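Local coordinates for protein N-terminal acetyltransferase B complex subunit MDM20 (PDB 5K04) that serves as the non-catalytic subunit of the NatB N-terminal acetyltransferase complex, probably as a helical scaffold for the catalytic subunit, at residues A[574-579]-A[599-604]; A[395-400]-A[724-729]; A[66-71]-A[95-100]; A[175-180]-A[189-194]. One frame throughout, in Å; residues are numbered along the deposited sequence.

All four contacts join parts of a mainly helical chain without strands. Contacts 1 and 4 each close a pair of consecutive helices. Contact 3 joins two helices that have a third between them in sequence. Contact 2 is the long-range one, tying residues 724-729 to helix 388-404, and contact 1 is nested inside the loop it closes. Contacts 3 and 4 lie nearest each other, about 17 Å between nearest atoms. Contacts 2 and 3 are on opposite sides of the chain's centre, with centres about 71 Å apart. None of the four touches the other protein chain of the complex; each joins parts within this subunit.

Contact 1. Residues A[574-579]-A[599-604]; sequences TKLKLL and KITSNA
Ile600 puts its two branches against three side chains of residues 574-579. The contact closes an antiparallel helical hairpin made of helix 571-584 and helix 591-601. The CD1 methyl of Ile600 lies 3.5 Å from Lys575 CD, and the two chains cross at about a right angle. The same methyl meets Leu579 CD1 at 3.6 Å, tip to tip. The other branch, CG2, faces Leu576, with CD2 of the leucine 3.7 Å away. The Leu576 and Ile600 side chains pass each other, pointing opposite ways. In Ile600, chi1 of -64° sets CG1 opposite the carbonyl carbon and leaves CG2 opposite the backbone N, and the diverging branches let one residue serve both sets of partners. Leu576 also turns CD1 to Thr601 CG2, 4.0 Å away.

Polar ends of the same side chains bond further out. Lys575 bends at chi3 (-69°) and gives NZ to Ser544 O, with a cation-pi contact to Tyr546. Only its aliphatic part packs on Ile600. Thr601 OG1 bonds back to Asn598 O, while its methyl faces the leucine. Tyr614 of helix 608-625 touches both Leu576 and Thr601. Past the end of the second helix, Asn603 ND2 donates to Lys599 O at 3.0 Å, in the carbonyl plane.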
loop_
_atom_site.group_PDB
_atom_site.type_symbol
_atom_site.label_atom_id
_atom_site.label_comp_id
_atom_site.label_asym_id
_atom_site.label_seq_id
_atom_site.Cartn_x
_atom_site.Cartn_y
_atom_site.Cartn_z
ATOM N N THR A 574 -18.260 -3.462 -4.007
ATOM C CA THR A 574 -17.816 -2.884 -2.740
ATOM C C THR A 574 -18.441 -1.516 -2.513
ATOM O O THR A 574 -18.997 -1.246 -1.447
ATOM C CB THR A 574 -16.290 -2.778 -2.744
ATOM O OG1 THR A 574 -15.736 -4.089 -2.861
ATOM C CG2 THR A 574 -15.771 -2.115 -1.481
ATOM N N LYS A 575 -18.382 -0.643 -3.526
ATOM C CA LYS A 575 -18.995 0.672 -3.373
ATOM C C LYS A 575 -20.503 0.564 -3.169
ATOM O O LYS A 575 -21.080 1.273 -2.334
ATOM C CB LYS A 575 -18.679 1.543 -4.589
ATOM C CG LYS A 575 -19.332 2.927 -4.487
ATOM C CD LYS A 575 -18.930 3.849 -5.630
ATOM C CE LYS A 575 -17.467 4.257 -5.532
ATOM N NZ LYS A 575 -17.145 5.386 -6.454
ATOM N N LEU A 576 -21.155 -0.340 -3.912
ATOM C CA LEU A 576 -22.604 -0.462 -3.836
ATOM C C LEU A 576 -23.038 -1.028 -2.496
ATOM O O LEU A 576 -24.076 -0.623 -1.953
ATOM C CB LEU A 576 -23.111 -1.335 -4.983
ATOM C CG LEU A 576 -23.031 -0.695 -6.371
ATOM C CD1 LEU A 576 -23.314 -1.734 -7.472
ATOM C CD2 LEU A 576 -24.006 0.466 -6.444
ATOM N N LYS A 577 -22.266 -1.980 -1.961
ATOM C CA LYS A 577 -22.548 -2.504 -0.631
ATOM C C LYS A 577 -22.569 -1.378 0.387
ATOM O O LYS A 577 -23.472 -1.300 1.226
ATOM C CB LYS A 577 -21.509 -3.558 -0.240
ATOM C CG LYS A 577 -21.581 -4.849 -1.057
ATOM C CD LYS A 577 -22.960 -5.493 -1.005
ATOM C CE LYS A 577 -22.945 -6.894 -1.619
ATOM N NZ LYS A 577 -22.124 -7.908 -0.846
ATOM N N LEU A 578 -21.580 -0.478 0.310
ATOM C CA LEU A 578 -21.500 0.621 1.267
ATOM C C LEU A 578 -22.648 1.602 1.070
ATOM O O LEU A 578 -23.197 2.126 2.046
ATOM C CB LEU A 578 -20.148 1.317 1.145
ATOM C CG LEU A 578 -18.966 0.375 1.396
ATOM C CD1 LEU A 578 -17.659 1.143 1.367
ATOM C CD2 LEU A 578 -19.126 -0.351 2.720
ATOM N N LEU A 579 -23.044 1.840 -0.181
ATOM C CA LEU A 579 -24.255 2.617 -0.432
ATOM C C LEU A 579 -25.471 1.939 0.180
ATOM O O LEU A 579 -26.263 2.584 0.884
ATOM C CB LEU A 579 -24.451 2.819 -1.928
ATOM C CG LEU A 579 -23.318 3.625 -2.570
ATOM C CD1 LEU A 579 -23.536 3.791 -4.064
ATOM C CD2 LEU A 579 -23.224 4.979 -1.905
ATOM N N LYS A 599 -26.789 5.480 -10.841
ATOM C CA LYS A 599 -25.771 5.830 -11.827
ATOM C C LYS A 599 -24.675 4.768 -11.893
ATOM O O LYS A 599 -24.182 4.436 -12.977
ATOM C CB LYS A 599 -25.172 7.197 -11.484
ATOM C CG LYS A 599 -24.421 7.859 -12.641
ATOM C CD LYS A 599 -23.882 9.231 -12.255
ATOM C CE LYS A 599 -23.790 10.156 -13.469
ATOM N NZ LYS A 599 -22.992 9.570 -14.586
ATOM N N ILE A 600 -24.297 4.217 -10.740
ATOM C CA ILE A 600 -23.245 3.212 -10.679
ATOM C C ILE A 600 -23.706 1.892 -11.294
ATOM O O ILE A 600 -22.974 1.275 -12.075
ATOM C CB ILE A 600 -22.784 3.037 -9.226
ATOM C CG1 ILE A 600 -22.156 4.347 -8.740
ATOM C CG2 ILE A 600 -21.817 1.878 -9.103
ATOM C CD1 ILE A 600 -21.987 4.414 -7.253
ATOM N N THR A 601 -24.922 1.432 -10.945
ATOM C CA THR A 601 -25.444 0.204 -11.552
ATOM C C THR A 601 -25.639 0.363 -13.054
ATOM O O THR A 601 -25.543 -0.615 -13.798
ATOM C CB THR A 601 -26.773 -0.226 -10.908
ATOM O OG1 THR A 601 -27.756 0.808 -11.064
ATOM C CG2 THR A 601 -26.590 -0.537 -9.448
ATOM N N SER A 602 -25.921 1.579 -13.518
ATOM C CA SER A 602 -26.095 1.805 -14.951
ATOM C C SER A 602 -24.815 1.552 -15.748
ATOM O O SER A 602 -24.886 1.372 -16.966
ATOM C CB SER A 602 -26.585 3.231 -15.187
ATOM O OG SER A 602 -27.843 3.444 -14.569
ATOM N N ASN A 603 -23.648 1.519 -15.094
ATOM C CA ASN A 603 -22.367 1.413 -15.791
ATOM C C ASN A 603 -21.448 0.379 -15.143
ATOM O O ASN A 603 -20.223 0.519 -15.193
ATOM C CB ASN A 603 -21.666 2.771 -15.833
ATOM C CG ASN A 603 -22.492 3.842 -16.546
ATOM O OD1 ASN A 603 -22.522 3.909 -17.779
ATOM N ND2 ASN A 603 -23.166 4.686 -15.763
ATOM N N ALA A 604 -22.021 -0.687 -14.571
ATOM C CA ALA A 604 -21.367 -1.486 -13.535
ATOM C C ALA A 604 -20.494 -2.650 -14.028
ATOM O O ALA A 604 -19.578 -3.056 -13.298
ATOM C CB ALA A 604 -22.419 -2.051 -12.584
#

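Contact 2. Residues A[395-400]-A[724-729]; sequences IVLLKH and ISVDIS
Val726 pushes its isopropyl group between Val396 and His400, two residues one turn apart on helix 388-404. Its CG1 methyl sits over one face of the His400 imidazole, 3.9 Å from the ring centroid and 26° off the normal. This is a CH-pi contact, displaced toward the rim of the ring. CG2, the other branch, lies 4.0 Å from Val396 CG1. In His400, chi1 of -179° points the ring away from the backbone N and out to the loop. Ser725 O stands over the same face as Val726 CG1.

Residues 724-727 are extended and lie across helix 388-404, in the NatB non-catalytic subunit region of the TPR clan. Ser729 begins the C-terminal helix 729-747. Asp727 OD2 caps the backbone N of Gln730 at the start of that helix.

Further bumps come from the helix side. Val396 CG1 fits a hollow formed by Val726, the carbonyl oxygen of Asp727 and Ile728 CD1, the last at 3.7 Å. At the other end of the loop segment, Ile724 fills the gap between Leu397 and His400. Its CG1 is 3.6 Å from Leu397 CD2, and its CD1 is 3.5 Å from His400 ND1. Trp353 and Tyr356 of helix 353-358 also touch Ile724.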
loop_
_atom_site.group_PDB
_atom_site.type_symbol
_atom_site.label_atom_id
_atom_site.label_comp_id
_atom_site.label_asym_id
_atom_site.label_seq_id
_atom_site.Cartn_x
_atom_site.Cartn_y
_atom_site.Cartn_z
ATOM N N ILE A 395 -2.963 -27.169 -6.514
ATOM C CA ILE A 395 -3.003 -26.978 -5.061
ATOM C C ILE A 395 -2.179 -28.060 -4.355
ATOM O O ILE A 395 -1.417 -27.780 -3.419
ATOM C CB ILE A 395 -4.458 -26.976 -4.557
ATOM C CG1 ILE A 395 -5.135 -25.633 -4.848
ATOM C CG2 ILE A 395 -4.503 -27.297 -3.068
ATOM C CD1 ILE A 395 -6.624 -25.606 -4.526
ATOM N N VAL A 396 -2.340 -29.317 -4.782
ATOM C CA VAL A 396 -1.586 -30.422 -4.192
ATOM C C VAL A 396 -0.087 -30.231 -4.404
ATOM O O VAL A 396 0.727 -30.523 -3.520
ATOM C CB VAL A 396 -2.074 -31.754 -4.785
ATOM C CG1 VAL A 396 -1.258 -32.904 -4.265
ATOM C CG2 VAL A 396 -3.544 -31.945 -4.465
ATOM N N LEU A 397 0.300 -29.724 -5.577
ATOM C CA LEU A 397 1.720 -29.550 -5.858
ATOM C C LEU A 397 2.305 -28.393 -5.050
ATOM O O LEU A 397 3.394 -28.520 -4.478
ATOM C CB LEU A 397 1.936 -29.349 -7.362
ATOM C CG LEU A 397 1.543 -30.527 -8.272
ATOM C CD1 LEU A 397 1.529 -30.160 -9.770
ATOM C CD2 LEU A 397 2.467 -31.717 -8.043
ATOM N N LEU A 398 1.583 -27.271 -4.964
ATOM C CA LEU A 398 2.053 -26.131 -4.173
ATOM C C LEU A 398 2.253 -26.518 -2.711
ATOM O O LEU A 398 3.323 -26.287 -2.141
ATOM C CB LEU A 398 1.069 -24.961 -4.299
ATOM C CG LEU A 398 1.058 -24.273 -5.671
ATOM C CD1 LEU A 398 0.046 -23.150 -5.708
ATOM C CD2 LEU A 398 2.454 -23.734 -6.069
ATOM N N LYS A 399 1.234 -27.146 -2.102
ATOM C CA LYS A 399 1.350 -27.627 -0.723
ATOM C C LYS A 399 2.535 -28.572 -0.562
ATOM O O LYS A 399 3.235 -28.532 0.456
ATOM C CB LYS A 399 0.059 -28.328 -0.281
ATOM C CG LYS A 399 -1.158 -27.426 -0.252
ATOM C CD LYS A 399 -2.426 -28.215 -0.011
ATOM C CE LYS A 399 -2.391 -28.909 1.344
ATOM N NZ LYS A 399 -3.494 -29.899 1.446
ATOM N N HIS A 400 2.770 -29.437 -1.549
ATOM C CA HIS A 400 3.872 -30.385 -1.426
ATOM C C HIS A 400 5.211 -29.669 -1.419
ATOM O O HIS A 400 6.072 -29.958 -0.583
ATOM C CB HIS A 400 3.833 -31.415 -2.553
ATOM C CG HIS A 400 4.935 -32.418 -2.462
ATOM N ND1 HIS A 400 6.112 -32.300 -3.170
ATOM C CD2 HIS A 400 5.064 -33.528 -1.703
ATOM C CE1 HIS A 400 6.910 -33.306 -2.867
ATOM N NE2 HIS A 400 6.298 -34.065 -1.979
ATOM N N ILE A 724 4.815 -35.451 -10.001
ATOM C CA ILE A 724 5.731 -35.903 -8.968
ATOM C C ILE A 724 4.940 -36.770 -7.995
ATOM O O ILE A 724 3.711 -36.832 -8.043
ATOM C CB ILE A 724 6.410 -34.724 -8.239
ATOM C CG1 ILE A 724 5.362 -33.830 -7.593
ATOM C CG2 ILE A 724 7.243 -33.890 -9.212
ATOM C CD1 ILE A 724 5.946 -32.807 -6.633
ATOM N N SER A 725 5.663 -37.444 -7.099
ATOM C CA SER A 725 5.022 -38.310 -6.121
ATOM C C SER A 725 4.404 -37.464 -5.020
ATOM O O SER A 725 5.112 -36.758 -4.292
ATOM C CB SER A 725 6.010 -39.306 -5.539
ATOM O OG SER A 725 5.318 -40.475 -5.151
ATOM N N VAL A 726 3.079 -37.539 -4.903
ATOM C CA VAL A 726 2.304 -36.788 -3.921
ATOM C C VAL A 726 1.133 -37.657 -3.482
ATOM O O VAL A 726 0.792 -38.651 -4.126
ATOM C CB VAL A 726 1.787 -35.451 -4.489
ATOM C CG1 VAL A 726 2.913 -34.437 -4.611
ATOM C CG2 VAL A 726 1.137 -35.680 -5.833
ATOM N N ASP A 727 0.521 -37.277 -2.365
ATOM C CA ASP A 727 -0.751 -37.837 -1.928
ATOM C C ASP A 727 -1.852 -36.845 -2.274
ATOM O O ASP A 727 -1.873 -35.722 -1.754
ATOM C CB ASP A 727 -0.751 -38.130 -0.432
ATOM C CG ASP A 727 -2.073 -38.718 0.045
ATOM O OD1 ASP A 727 -2.427 -39.843 -0.403
ATOM O OD2 ASP A 727 -2.749 -38.050 0.857
ATOM N N ILE A 728 -2.749 -37.257 -3.174
ATOM C CA ILE A 728 -3.924 -36.454 -3.503
ATOM C C ILE A 728 -4.963 -36.560 -2.398
ATOM O O ILE A 728 -5.732 -35.620 -2.158
ATOM C CB ILE A 728 -4.512 -36.914 -4.849
ATOM C CG1 ILE A 728 -3.406 -37.052 -5.891
ATOM C CG2 ILE A 728 -5.554 -35.926 -5.332
ATOM C CD1 ILE A 728 -2.602 -35.799 -6.073
ATOM N N SER A 729 -4.971 -37.699 -1.696
ATOM C CA SER A 729 -6.096 -38.109 -0.863
ATOM C C SER A 729 -6.374 -37.104 0.246
ATOM O O SER A 729 -7.519 -36.687 0.451
ATOM C CB SER A 729 -5.803 -39.498 -0.279
ATOM O OG SER A 729 -6.823 -39.920 0.602
#

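Contact 3. Residues A[66-71]-A[95-100]; sequences ELLNRY and SLVYEN
Leu68 pairs with Val97 and Tyr71 with Asn100, at CA separations of 6.2 and 6.5 Å, in the same chain order, and Tyr71 leaves the first helix with positive phi (62°). Leu68 carries the apolar half. Its CD1 methyl packs 3.6 Å from Val97 CG2. The same methyl is 3.8 Å from Asn100 ND2, so it sits between Val97 and Asn100, side chains one turn apart on the second helix. The Leu68 chi1 of 170° brings the branched end over to the neighbouring helix, although CB does not point there.

Tyr71 supplies the other half. The edge of its ring meets the Asn100 amide, with CE1 3.4 Å from ND2 and the ring and amide planes 71° apart. This is van der Waals contact at the ring rim. The backbone oxygen of Asn69 stands over the centre of the Tyr71 ring, 3.3 Å above its plane.

The contact joins the end of helix 58-69 to helix 91-104, in a side-by-side stacking consistent with a TPR-like helical array. Helix 75-87 comes between them in sequence and presents Ile78 to Val97. Leu67 packs on helix 42-55.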
loop_
_atom_site.group_PDB
_atom_site.type_symbol
_atom_site.label_atom_id
_atom_site.label_comp_id
_atom_site.label_asym_id
_atom_site.label_seq_id
_atom_site.Cartn_x
_atom_site.Cartn_y
_atom_site.Cartn_z
ATOM N N GLU A 66 -24.847 33.460 10.265
ATOM C CA GLU A 66 -25.063 34.472 11.291
ATOM C C GLU A 66 -23.943 34.450 12.327
ATOM O O GLU A 66 -23.447 35.505 12.736
ATOM C CB GLU A 66 -26.429 34.244 11.945
ATOM C CG GLU A 66 -26.807 35.245 13.022
ATOM C CD GLU A 66 -28.256 35.100 13.466
ATOM O OE1 GLU A 66 -28.885 34.073 13.125
ATOM O OE2 GLU A 66 -28.768 36.017 14.146
ATOM N N LEU A 67 -23.517 33.253 12.744
ATOM C CA LEU A 67 -22.435 33.139 13.721
ATOM C C LEU A 67 -21.111 33.641 13.156
ATOM O O LEU A 67 -20.337 34.303 13.860
ATOM C CB LEU A 67 -22.280 31.690 14.169
ATOM C CG LEU A 67 -23.375 31.015 14.984
ATOM C CD1 LEU A 67 -23.021 29.559 15.082
ATOM C CD2 LEU A 67 -23.470 31.629 16.368
ATOM N N LEU A 68 -20.830 33.317 11.895
ATOM C CA LEU A 68 -19.564 33.701 11.284
ATOM C C LEU A 68 -19.336 35.203 11.373
ATOM O O LEU A 68 -18.229 35.657 11.687
ATOM C CB LEU A 68 -19.541 33.226 9.831
ATOM C CG LEU A 68 -18.426 33.704 8.912
ATOM C CD1 LEU A 68 -17.060 33.480 9.552
ATOM C CD2 LEU A 68 -18.517 32.964 7.589
ATOM N N ASN A 69 -20.384 35.990 11.127
ATOM C CA ASN A 69 -20.236 37.440 11.091
ATOM C C ASN A 69 -19.987 38.039 12.469
ATOM O O ASN A 69 -19.500 39.170 12.557
ATOM C CB ASN A 69 -21.471 38.062 10.452
ATOM C CG ASN A 69 -21.725 37.528 9.057
ATOM O OD1 ASN A 69 -20.801 37.371 8.260
ATOM N ND2 ASN A 69 -22.986 37.235 8.759
ATOM N N ARG A 70 -20.292 37.310 13.542
ATOM C CA ARG A 70 -19.987 37.773 14.889
ATOM C C ARG A 70 -18.524 37.577 15.255
ATOM O O ARG A 70 -18.137 37.910 16.378
ATOM C CB ARG A 70 -20.889 37.078 15.905
ATOM C CG ARG A 70 -22.385 37.333 15.682
ATOM C CD ARG A 70 -23.240 36.576 16.704
ATOM N NE ARG A 70 -24.681 36.770 16.495
ATOM C CZ ARG A 70 -25.383 37.770 17.020
ATOM N NH1 ARG A 70 -24.783 38.679 17.780
ATOM N NH2 ARG A 70 -26.692 37.859 16.783
ATOM N N TYR A 71 -17.714 37.040 14.333
ATOM C CA TYR A 71 -16.263 36.883 14.452
ATOM C C TYR A 71 -15.729 36.003 15.582
ATOM O O TYR A 71 -14.869 36.424 16.367
ATOM C CB TYR A 71 -15.586 38.253 14.366
ATOM C CG TYR A 71 -15.922 38.938 13.054
ATOM C CD1 TYR A 71 -15.985 38.206 11.880
ATOM C CD2 TYR A 71 -16.223 40.298 12.996
ATOM C CE1 TYR A 71 -16.308 38.807 10.677
ATOM C CE2 TYR A 71 -16.552 40.911 11.791
ATOM C CZ TYR A 71 -16.590 40.160 10.634
ATOM O OH TYR A 71 -16.910 40.752 9.432
ATOM N N SER A 95 -12.969 28.799 5.251
ATOM C CA SER A 95 -11.695 29.498 5.376
ATOM C C SER A 95 -11.866 30.851 6.060
ATOM O O SER A 95 -11.005 31.272 6.842
ATOM C CB SER A 95 -11.061 29.659 3.987
ATOM O OG SER A 95 -9.984 30.579 3.990
ATOM N N LEU A 96 -12.979 31.537 5.790
ATOM C CA LEU A 96 -13.174 32.886 6.306
ATOM C C LEU A 96 -13.270 32.933 7.833
ATOM O O LEU A 96 -12.962 33.968 8.433
ATOM C CB LEU A 96 -14.422 33.497 5.665
ATOM C CG LEU A 96 -14.333 34.986 5.303
ATOM C CD1 LEU A 96 -13.050 35.271 4.516
ATOM C CD2 LEU A 96 -15.565 35.409 4.511
ATOM N N VAL A 97 -13.706 31.847 8.479
ATOM C CA VAL A 97 -13.783 31.849 9.940
ATOM C C VAL A 97 -12.401 32.057 10.540
ATOM O O VAL A 97 -12.212 32.872 11.449
ATOM C CB VAL A 97 -14.419 30.547 10.454
ATOM C CG1 VAL A 97 -14.862 30.727 11.901
ATOM C CG2 VAL A 97 -15.586 30.147 9.597
ATOM N N TYR A 98 -11.412 31.311 10.039
ATOM C CA TYR A 98 -10.052 31.443 10.548
ATOM C C TYR A 98 -9.436 32.777 10.140
ATOM O O TYR A 98 -8.816 33.456 10.969
ATOM C CB TYR A 98 -9.201 30.282 10.045
ATOM C CG TYR A 98 -9.362 28.966 10.787
ATOM C CD1 TYR A 98 -8.678 28.730 11.969
ATOM C CD2 TYR A 98 -10.143 27.937 10.271
ATOM C CE1 TYR A 98 -8.795 27.517 12.641
ATOM C CE2 TYR A 98 -10.255 26.720 10.931
ATOM C CZ TYR A 98 -9.581 26.520 12.119
ATOM O OH TYR A 98 -9.688 25.323 12.788
ATOM N N GLU A 99 -9.602 33.167 8.867
ATOM C CA GLU A 99 -9.017 34.414 8.373
ATOM C C GLU A 99 -9.551 35.615 9.136
ATOM O O GLU A 99 -8.799 36.541 9.463
ATOM C CB GLU A 99 -9.298 34.584 6.880
ATOM C CG GLU A 99 -8.730 33.497 5.987
ATOM C CD GLU A 99 -9.036 33.728 4.516
ATOM O OE1 GLU A 99 -8.725 34.822 4.004
ATOM O OE2 GLU A 99 -9.603 32.818 3.879
ATOM N N ASN A 100 -10.854 35.625 9.414
ATOM C CA ASN A 100 -11.428 36.721 10.182
ATOM C C ASN A 100 -10.832 36.770 11.581
ATOM O O ASN A 100 -10.557 37.853 12.107
ATOM C CB ASN A 100 -12.952 36.582 10.240
ATOM C CG ASN A 100 -13.629 36.923 8.910
ATOM O OD1 ASN A 100 -13.077 37.649 8.082
ATOM N ND2 ASN A 100 -14.829 36.392 8.707
#

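Contact 4. Residues A[175-180]-A[189-194]; sequences LMEGLQ and YVYTLF
Tyr191 and Glu177 cross obliquely, with ring and carboxylate planes 67° apart. The phenol OH donates to Glu177 OE2 over 2.7 Å, and the acceptor lies in the ring plane at its edge. OE2 uses its anti lone pair, the one away from the other carboxylate oxygen. Glu177 CG lies 3.5 Å from Tyr191 CE1, where the acid chain crosses the hydroxyl end of the ring. With chi1 at -170°, Tyr191 swings its ring out to the first helix.

The hydroxyl has a second partner. A water donates to Tyr191 OH at 2.8 Å and to Gln180 OE1, linking the phenol to the type I beta turn that runs from Glu177 to Gln180. Gln180 NE2 folds back to Glu177 O at 3.0 Å, on a lone pair in the carbonyl plane, and Gln180 N binds the same oxygen.

Met176 packs against the CD1 side of the same tyrosine ring. Its CB lies 3.5 Å from Tyr191 CD1, obliquely to the ring. Beyond CB the chain bends at chi2 and chi3 and crosses Val190 at about a right angle, with SD 3.5 Å from Val190 CG1.

The two segments belong to consecutive helices, 162-177 and 185-192, which form a helical hairpin. Phe182 in the connection meets the Tyr191 ring. Helix 143-157 packs on Met176 through Leu147 and Ala150, and Phe489 of helix 489-503 touches Val190.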
loop_
_atom_site.group_PDB
_atom_site.type_symbol
_atom_site.label_atom_id
_atom_site.label_comp_id
_atom_site.label_asym_id
_atom_site.label_seq_id
_atom_site.Cartn_x
_atom_site.Cartn_y
_atom_site.Cartn_z
ATOM N N LEU A 175 11.015 33.532 -2.061
ATOM C CA LEU A 175 11.009 33.236 -0.629
ATOM C C LEU A 175 12.276 32.510 -0.209
ATOM O O LEU A 175 12.851 32.803 0.845
ATOM C CB LEU A 175 9.797 32.376 -0.275
ATOM C CG LEU A 175 8.451 33.077 -0.250
ATOM C CD1 LEU A 175 7.353 32.058 -0.309
ATOM C CD2 LEU A 175 8.354 33.932 1.007
ATOM N N MET A 176 12.711 31.534 -1.018
ATOM C CA MET A 176 13.915 30.772 -0.701
ATOM C C MET A 176 15.166 31.632 -0.847
ATOM O O MET A 176 16.067 31.577 -0.002
ATOM C CB MET A 176 13.997 29.509 -1.580
ATOM C CG MET A 176 12.929 28.407 -1.203
ATOM S SD MET A 176 12.821 28.057 0.521
ATOM C CE MET A 176 14.523 27.637 0.707
ATOM N N GLU A 177 15.229 32.453 -1.902
ATOM C CA GLU A 177 16.359 33.360 -2.057
ATOM C C GLU A 177 16.496 34.267 -0.839
ATOM O O GLU A 177 17.619 34.566 -0.416
ATOM C CB GLU A 177 16.219 34.148 -3.374
ATOM C CG GLU A 177 16.463 33.242 -4.632
ATOM C CD GLU A 177 16.064 33.842 -5.997
ATOM O OE1 GLU A 177 15.444 34.934 -6.051
ATOM O OE2 GLU A 177 16.384 33.195 -7.030
ATOM N N GLY A 178 15.373 34.639 -0.207
ATOM C CA GLY A 178 15.397 35.455 1.007
ATOM C C GLY A 178 16.062 34.792 2.210
ATOM O O GLY A 178 16.395 35.491 3.173
ATOM N N LEU A 179 16.269 33.473 2.170
ATOM C CA LEU A 179 16.815 32.705 3.287
ATOM C C LEU A 179 18.301 32.415 3.139
ATOM O O LEU A 179 18.883 31.762 4.011
ATOM C CB LEU A 179 16.059 31.390 3.442
ATOM C CG LEU A 179 14.564 31.592 3.688
ATOM C CD1 LEU A 179 13.830 30.257 3.754
ATOM C CD2 LEU A 179 14.368 32.403 4.968
ATOM N N GLN A 180 18.918 32.855 2.048
ATOM C CA GLN A 180 20.335 32.615 1.869
ATOM C C GLN A 180 21.130 33.399 2.911
ATOM O O GLN A 180 20.738 34.501 3.296
ATOM C CB GLN A 180 20.773 33.012 0.459
ATOM C CG GLN A 180 20.348 32.023 -0.615
ATOM C CD GLN A 180 20.507 32.589 -1.995
ATOM O OE1 GLN A 180 21.177 32.005 -2.847
ATOM N NE2 GLN A 180 19.901 33.751 -2.224
ATOM N N TYR A 189 17.302 21.782 -1.123
ATOM C CA TYR A 189 16.328 20.984 -1.864
ATOM C C TYR A 189 15.100 21.820 -2.239
ATOM O O TYR A 189 14.697 21.855 -3.408
ATOM C CB TYR A 189 15.936 19.750 -1.041
ATOM C CG TYR A 189 14.742 18.978 -1.592
ATOM C CD1 TYR A 189 14.894 18.060 -2.640
ATOM C CD2 TYR A 189 13.459 19.164 -1.058
ATOM C CE1 TYR A 189 13.791 17.362 -3.161
ATOM C CE2 TYR A 189 12.356 18.453 -1.552
ATOM C CZ TYR A 189 12.530 17.566 -2.608
ATOM O OH TYR A 189 11.457 16.883 -3.096
ATOM N N VAL A 190 14.515 22.530 -1.262
ATOM C CA VAL A 190 13.298 23.301 -1.520
ATOM C C VAL A 190 13.539 24.299 -2.636
ATOM O O VAL A 190 12.722 24.444 -3.554
ATOM C CB VAL A 190 12.814 24.018 -0.244
ATOM C CG1 VAL A 190 11.610 24.917 -0.567
ATOM C CG2 VAL A 190 12.421 23.016 0.810
ATOM N N TYR A 191 14.668 25.009 -2.559
ATOM C CA TYR A 191 15.034 25.989 -3.574
ATOM C C TYR A 191 15.038 25.356 -4.966
ATOM O O TYR A 191 14.482 25.922 -5.915
ATOM C CB TYR A 191 16.403 26.596 -3.213
ATOM C CG TYR A 191 16.812 27.789 -4.032
ATOM C CD1 TYR A 191 15.889 28.750 -4.396
ATOM C CD2 TYR A 191 18.129 27.966 -4.437
ATOM C CE1 TYR A 191 16.254 29.839 -5.163
ATOM C CE2 TYR A 191 18.505 29.069 -5.198
ATOM C CZ TYR A 191 17.570 30.000 -5.559
ATOM O OH TYR A 191 17.948 31.100 -6.314
ATOM N N THR A 192 15.636 24.154 -5.099
ATOM C CA THR A 192 15.729 23.500 -6.407
ATOM C C THR A 192 14.363 23.185 -6.996
ATOM O O THR A 192 14.257 23.000 -8.212
ATOM C CB THR A 192 16.517 22.197 -6.329
ATOM O OG1 THR A 192 15.804 21.268 -5.510
ATOM C CG2 THR A 192 17.917 22.431 -5.768
ATOM N N LEU A 193 13.313 23.126 -6.168
ATOM C CA LEU A 193 11.983 22.845 -6.702
ATOM C C LEU A 193 11.486 23.945 -7.633
ATOM O O LEU A 193 10.540 23.714 -8.386
ATOM C CB LEU A 193 10.980 22.644 -5.565
ATOM C CG LEU A 193 11.329 21.534 -4.567
ATOM C CD1 LEU A 193 10.396 21.624 -3.365
ATOM C CD2 LEU A 193 11.253 20.141 -5.237
ATOM N N PHE A 194 12.099 25.129 -7.615
ATOM C CA PHE A 194 11.639 26.243 -8.442
ATOM C C PHE A 194 12.644 26.639 -9.512
ATOM O O PHE A 194 12.470 27.682 -10.155
ATOM C CB PHE A 194 11.303 27.444 -7.555
ATOM C CG PHE A 194 10.420 27.088 -6.399
ATOM C CD1 PHE A 194 9.075 26.802 -6.606
ATOM C CD2 PHE A 194 10.938 26.984 -5.117
ATOM C CE1 PHE A 194 8.253 26.443 -5.544
ATOM C CE2 PHE A 194 10.125 26.610 -4.056
ATOM C CZ PHE A 194 8.775 26.352 -4.267
HETATM O O HOH W 1 20.581 31.900 -5.809
#